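PDB 5M2P: Ycf54-like protein from Synechocystis sp. PCC 6803, which is probably a component of the magnesium protoporphyrin IX monomethylester cyclase, needed to form protochlorophyllide in chlorophyll biosynthesis. Local coordinates for residues Glu20-Arg30 against Asn75-Leu86. Numbering follows the deposited sequence. Where two conformers were deposited one is given.
Sequences EEPFEEVLKER and NKSFIVWVKLRL
F23 enters a hole formed by W81, V82, R85 and L86, a knobs-into-holes fit that illustrates how widely spaced helices can be joined by large side chains. The axes run nearly antiparallel at 159° and come no closer than 11.6 Å, a gap that aromatic rings and arginine chains fill. L86 covers one face of the F23 ring in a CH-pi contact, its CD1 lying 4.0 Å from the ring centroid. The six-membered ring of W81 is close to parallel with F23, the planes 22° apart, but slid so far aside that the rings barely overlap, F23 CE1 coming 3.5 Å from W81 CZ3. Beyond it, V26 CG1 reaches W81 CH2.

At the other end R30 lays its guanidinium over one face of F78, with CZ 3.4 Å from F78 CD1; CG anti to the backbone N (chi1 -171°) and an extended chain as far as NE carry it across. L27 CD2 meets the edge of F78, and V82 CG2 lies over the ring's opposite face. In one of its two conformers, R85 bends at chi2 and reaches across so that P22 CB lies at its guanidinium edge. Further out, N75 is the N-cap of helix 76-86, its OD1 accepting weak bonds from the backbone N of S77 and F78.

F43 makes a cation-pi contact with R30 and also meets F78. Helix 14-18 touches F23 and L86 through L17, while I71 of strand 68-73 packs on L27 and F78, joining the helix pair to the antiparallel sheet.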
loop_
_atom_site.group_PDB
_atom_site.type_symbol
_atom_site.label_atom_id
_atom_site.label_comp_id
_atom_site.label_asym_id
_atom_site.label_seq_id
_atom_site.Cartn_x
_atom_site.Cartn_y
_atom_site.Cartn_z
ATOM N N GLU A 20 1.271 -14.823 2.751
ATOM C CA GLU A 20 -0.131 -14.423 2.862
ATOM C C GLU A 20 -0.858 -14.602 1.519
ATOM O O GLU A 20 -1.501 -13.690 1.010
ATOM C CB GLU A 20 -0.211 -12.994 3.384
ATOM C CG GLU A 20 0.392 -12.804 4.778
ATOM C CD GLU A 20 -0.498 -13.296 5.899
ATOM O OE1 GLU A 20 -1.719 -13.426 5.682
ATOM O OE2 GLU A 20 0.028 -13.541 7.011
ATOM N N GLU A 21 -0.751 -15.789 0.932
ATOM C CA GLU A 21 -1.397 -16.039 -0.353
ATOM C C GLU A 21 -2.907 -15.886 -0.366
ATOM O O GLU A 21 -3.430 -15.289 -1.305
ATOM C CB GLU A 21 -0.997 -17.390 -0.924
ATOM C CG GLU A 21 0.214 -17.322 -1.846
ATOM C CD GLU A 21 0.035 -16.312 -2.978
ATOM O OE1 GLU A 21 -0.978 -16.399 -3.703
ATOM O OE2 GLU A 21 0.901 -15.424 -3.141
ATOM N N PRO A 22 -3.625 -16.373 0.664
ATOM C CA PRO A 22 -5.072 -16.131 0.666
ATOM C C PRO A 22 -5.373 -14.627 0.575
ATOM O O PRO A 22 -6.291 -14.227 -0.129
ATOM C CB PRO A 22 -5.532 -16.748 2.006
ATOM C CG PRO A 22 -4.561 -17.849 2.230
ATOM C CD PRO A 22 -3.237 -17.318 1.725
ATOM N N PHE A 23 -4.581 -13.801 1.257
ATOM C CA PHE A 23 -4.750 -12.352 1.174
ATOM C C PHE A 23 -4.554 -11.845 -0.263
ATOM O O PHE A 23 -5.328 -11.017 -0.773
ATOM C CB PHE A 23 -3.797 -11.619 2.139
ATOM C CG PHE A 23 -3.797 -10.120 1.961
ATOM C CD1 PHE A 23 -4.794 -9.361 2.515
ATOM C CD2 PHE A 23 -2.831 -9.491 1.224
ATOM C CE1 PHE A 23 -4.822 -8.006 2.334
ATOM C CE2 PHE A 23 -2.855 -8.126 1.040
ATOM C CZ PHE A 23 -3.850 -7.381 1.592
ATOM N N GLU A 24 -3.491 -12.296 -0.894
ATOM C CA GLU A 24 -3.250 -11.889 -2.257
ATOM C C GLU A 24 -4.388 -12.334 -3.163
ATOM O O GLU A 24 -4.744 -11.617 -4.093
ATOM C CB GLU A 24 -1.921 -12.435 -2.744
ATOM C CG GLU A 24 -0.712 -11.755 -2.134
ATOM C CD GLU A 24 -0.640 -10.282 -2.508
ATOM O OE1 GLU A 24 -1.103 -9.896 -3.603
ATOM O OE2 GLU A 24 -0.137 -9.492 -1.709
ATOM N N GLU A 25 -4.983 -13.497 -2.900
ATOM C CA GLU A 25 -6.146 -13.931 -3.672
ATOM C C GLU A 25 -7.345 -13.010 -3.463
ATOM O O GLU A 25 -8.088 -12.735 -4.397
ATOM C CB GLU A 25 -6.534 -15.396 -3.343
ATOM C CG GLU A 25 -7.767 -15.918 -4.081
ATOM C CD GLU A 25 -7.621 -15.843 -5.590
ATOM O OE1 GLU A 25 -6.520 -16.146 -6.103
ATOM O OE2 GLU A 25 -8.606 -15.474 -6.261
ATOM N N VAL A 26 -7.533 -12.513 -2.245
ATOM C CA VAL A 26 -8.590 -11.555 -1.980
ATOM C C VAL A 26 -8.382 -10.303 -2.819
ATOM O O VAL A 26 -9.336 -9.786 -3.396
ATOM C CB VAL A 26 -8.705 -11.174 -0.482
ATOM C CG1 VAL A 26 -9.701 -10.052 -0.274
ATOM C CG2 VAL A 26 -9.118 -12.392 0.334
ATOM N N LEU A 27 -7.139 -9.837 -2.901
ATOM C CA LEU A 27 -6.861 -8.632 -3.701
ATOM C C LEU A 27 -7.112 -8.890 -5.179
ATOM O O LEU A 27 -7.660 -8.039 -5.865
ATOM C CB LEU A 27 -5.422 -8.179 -3.529
ATOM C CG LEU A 27 -4.980 -7.684 -2.172
ATOM C CD1 LEU A 27 -3.583 -7.110 -2.274
ATOM C CD2 LEU A 27 -5.945 -6.636 -1.696
ATOM N N LYS A 28 -6.689 -10.048 -5.682
ATOM C CA LYS A 28 -6.977 -10.404 -7.090
ATOM C C LYS A 28 -8.482 -10.428 -7.340
ATOM O O LYS A 28 -8.964 -9.868 -8.328
ATOM C CB LYS A 28 -6.363 -11.761 -7.413
ATOM C CG LYS A 28 -6.565 -12.214 -8.848
ATOM C CD LYS A 28 -6.317 -13.711 -8.991
ATOM C CE LYS A 28 -6.525 -14.200 -10.414
ATOM N NZ LYS A 28 -5.266 -14.075 -11.203
ATOM N N GLU A 29 -9.240 -11.064 -6.449
ATOM C CA GLU A 29 -10.687 -11.104 -6.597
ATOM C C GLU A 29 -11.308 -9.728 -6.530
ATOM O O GLU A 29 -12.261 -9.438 -7.250
ATOM C CB GLU A 29 -11.322 -12.034 -5.563
ATOM C CG GLU A 29 -11.140 -13.502 -5.919
ATOM C CD GLU A 29 -11.658 -13.811 -7.321
ATOM O OE1 GLU A 29 -12.865 -13.563 -7.567
ATOM O OE2 GLU A 29 -10.855 -14.264 -8.180
ATOM N N ARG A 30 -10.740 -8.859 -5.697
ATOM C CA ARG A 30 -11.256 -7.502 -5.584
ATOM C C ARG A 30 -11.019 -6.730 -6.896
ATOM O O ARG A 30 -11.912 -6.051 -7.374
ATOM C CB ARG A 30 -10.617 -6.771 -4.406
ATOM C CG ARG A 30 -11.242 -5.426 -4.074
ATOM C CD ARG A 30 -10.418 -4.725 -2.988
ATOM N NE ARG A 30 -10.937 -3.407 -2.577
ATOM C CZ ARG A 30 -11.933 -3.233 -1.708
ATOM N NH1 ARG A 30 -12.531 -4.285 -1.155
ATOM N NH2 ARG A 30 -12.336 -2.012 -1.399
ATOM N N ASN A 75 -9.024 4.578 -0.406
ATOM C CA ASN A 75 -10.153 4.163 0.421
ATOM C C ASN A 75 -9.656 3.782 1.806
ATOM O O ASN A 75 -9.076 2.715 1.987
ATOM C CB ASN A 75 -10.868 2.983 -0.240
ATOM C CG ASN A 75 -12.056 2.478 0.559
ATOM O OD1 ASN A 75 -12.234 2.830 1.725
ATOM N ND2 ASN A 75 -12.865 1.649 -0.065
ATOM N N LYS A 76 -9.800 4.682 2.771
ATOM C CA LYS A 76 -9.286 4.433 4.127
ATOM C C LYS A 76 -9.840 3.130 4.707
ATOM O O LYS A 76 -9.137 2.390 5.376
ATOM C CB LYS A 76 -9.559 5.603 5.087
ATOM C CG LYS A 76 -8.808 5.482 6.416
ATOM C CD LYS A 76 -8.996 6.670 7.347
ATOM C CE LYS A 76 -7.929 6.667 8.426
ATOM N NZ LYS A 76 -8.034 7.851 9.320
ATOM N N SER A 77 -11.115 2.876 4.471
ATOM C CA SER A 77 -11.700 1.719 5.117
ATOM C C SER A 77 -11.092 0.422 4.607
ATOM O O SER A 77 -11.009 -0.546 5.356
ATOM C CB SER A 77 -13.203 1.731 4.969
ATOM O OG SER A 77 -13.624 1.593 3.642
ATOM N N PHE A 78 -10.612 0.403 3.368
ATOM C CA PHE A 78 -9.954 -0.766 2.829
ATOM C C PHE A 78 -8.649 -1.021 3.569
ATOM O O PHE A 78 -8.333 -2.150 3.933
ATOM C CB PHE A 78 -9.736 -0.622 1.319
ATOM C CG PHE A 78 -9.013 -1.779 0.727
ATOM C CD1 PHE A 78 -9.584 -3.040 0.738
ATOM C CD2 PHE A 78 -7.747 -1.633 0.183
ATOM C CE1 PHE A 78 -8.924 -4.122 0.215
ATOM C CE2 PHE A 78 -7.081 -2.733 -0.355
ATOM C CZ PHE A 78 -7.683 -3.976 -0.332
ATOM N N ILE A 79 -7.894 0.031 3.854
ATOM C CA ILE A 79 -6.634 -0.143 4.578
ATOM C C ILE A 79 -6.860 -0.521 6.034
ATOM O O ILE A 79 -6.084 -1.261 6.589
ATOM C CB ILE A 79 -5.695 1.069 4.372
ATOM C CG1 ILE A 79 -5.360 1.238 2.883
ATOM C CG2 ILE A 79 -4.422 0.912 5.184
ATOM C CD1 ILE A 79 -4.604 0.091 2.276
ATOM N N VAL A 80 -7.950 -0.061 6.642
ATOM C CA VAL A 80 -8.299 -0.504 7.978
ATOM C C VAL A 80 -8.466 -2.032 7.959
ATOM O O VAL A 80 -7.947 -2.739 8.839
ATOM C CB VAL A 80 -9.604 0.181 8.467
ATOM C CG1 VAL A 80 -10.116 -0.481 9.738
ATOM C CG2 VAL A 80 -9.345 1.658 8.686
ATOM N N TRP A 81 -9.176 -2.536 6.960
ATOM C CA TRP A 81 -9.369 -3.981 6.787
ATOM C C TRP A 81 -8.038 -4.684 6.571
ATOM O O TRP A 81 -7.775 -5.704 7.169
ATOM C CB TRP A 81 -10.327 -4.303 5.635
ATOM C CG TRP A 81 -10.339 -5.769 5.259
ATOM C CD1 TRP A 81 -10.988 -6.766 5.902
ATOM C CD2 TRP A 81 -9.580 -6.386 4.201
ATOM N NE1 TRP A 81 -10.693 -7.969 5.315
ATOM C CE2 TRP A 81 -9.830 -7.762 4.268
ATOM C CE3 TRP A 81 -8.708 -5.898 3.209
ATOM C CZ2 TRP A 81 -9.251 -8.662 3.392
ATOM C CZ3 TRP A 81 -8.147 -6.786 2.335
ATOM C CH2 TRP A 81 -8.423 -8.153 2.422
ATOM N N VAL A 82 -7.195 -4.124 5.719
ATOM C CA VAL A 82 -5.905 -4.765 5.453
ATOM C C VAL A 82 -5.114 -4.917 6.749
ATOM O O VAL A 82 -4.501 -5.968 7.002
ATOM C CB VAL A 82 -5.070 -3.969 4.415
ATOM C CG1 VAL A 82 -3.654 -4.499 4.329
ATOM C CG2 VAL A 82 -5.720 -3.967 3.036
ATOM N N LYS A 83 -5.107 -3.874 7.580
ATOM C CA LYS A 83 -4.373 -3.962 8.840
ATOM C C LYS A 83 -4.936 -5.058 9.740
ATOM O O LYS A 83 -4.208 -5.787 10.383
ATOM C CB LYS A 83 -4.321 -2.594 9.533
ATOM C CG LYS A 83 -3.896 -2.621 10.998
ATOM C CD LYS A 83 -2.527 -3.175 11.372
ATOM C CE LYS A 83 -2.418 -3.232 12.901
ATOM N NZ LYS A 83 -1.138 -3.813 13.413
ATOM N N LEU A 84 -6.260 -5.134 9.850
ATOM C CA LEU A 84 -6.877 -6.125 10.725
ATOM C C LEU A 84 -6.685 -7.532 10.175
ATOM O O LEU A 84 -6.630 -8.487 10.939
ATOM C CB LEU A 84 -8.357 -5.804 10.866
ATOM C CG LEU A 84 -8.667 -4.534 11.627
ATOM C CD1 LEU A 84 -10.138 -4.267 11.436
ATOM C CD2 LEU A 84 -8.311 -4.626 13.105
ATOM N N ARG A 85 -6.597 -7.661 8.853
ATOM C CA ARG A 85 -6.443 -8.963 8.200
ATOM C C ARG A 85 -5.005 -9.458 8.304
ATOM O O ARG A 85 -4.767 -10.632 8.575
ATOM C CB ARG A 85 -6.896 -8.867 6.738
ATOM C CG ARG A 85 -6.569 -10.052 5.852
ATOM C CD ARG A 85 -7.611 -11.149 5.931
ATOM N NE ARG A 85 -7.097 -12.300 5.211
ATOM C CZ ARG A 85 -7.797 -13.033 4.362
ATOM N NH1 ARG A 85 -9.050 -12.726 4.091
ATOM N NH2 ARG A 85 -7.212 -14.051 3.761
ATOM N N LEU A 86 -4.043 -8.565 8.072
ATOM C CA LEU A 86 -2.621 -8.944 8.064
ATOM C C LEU A 86 -1.910 -8.786 9.384
ATOM O O LEU A 86 -1.001 -9.587 9.694
ATOM C CB LEU A 86 -1.845 -8.145 7.026
ATOM C CG LEU A 86 -2.249 -8.426 5.598
ATOM C CD1 LEU A 86 -1.419 -7.560 4.672
ATOM C CD2 LEU A 86 -2.085 -9.894 5.235
#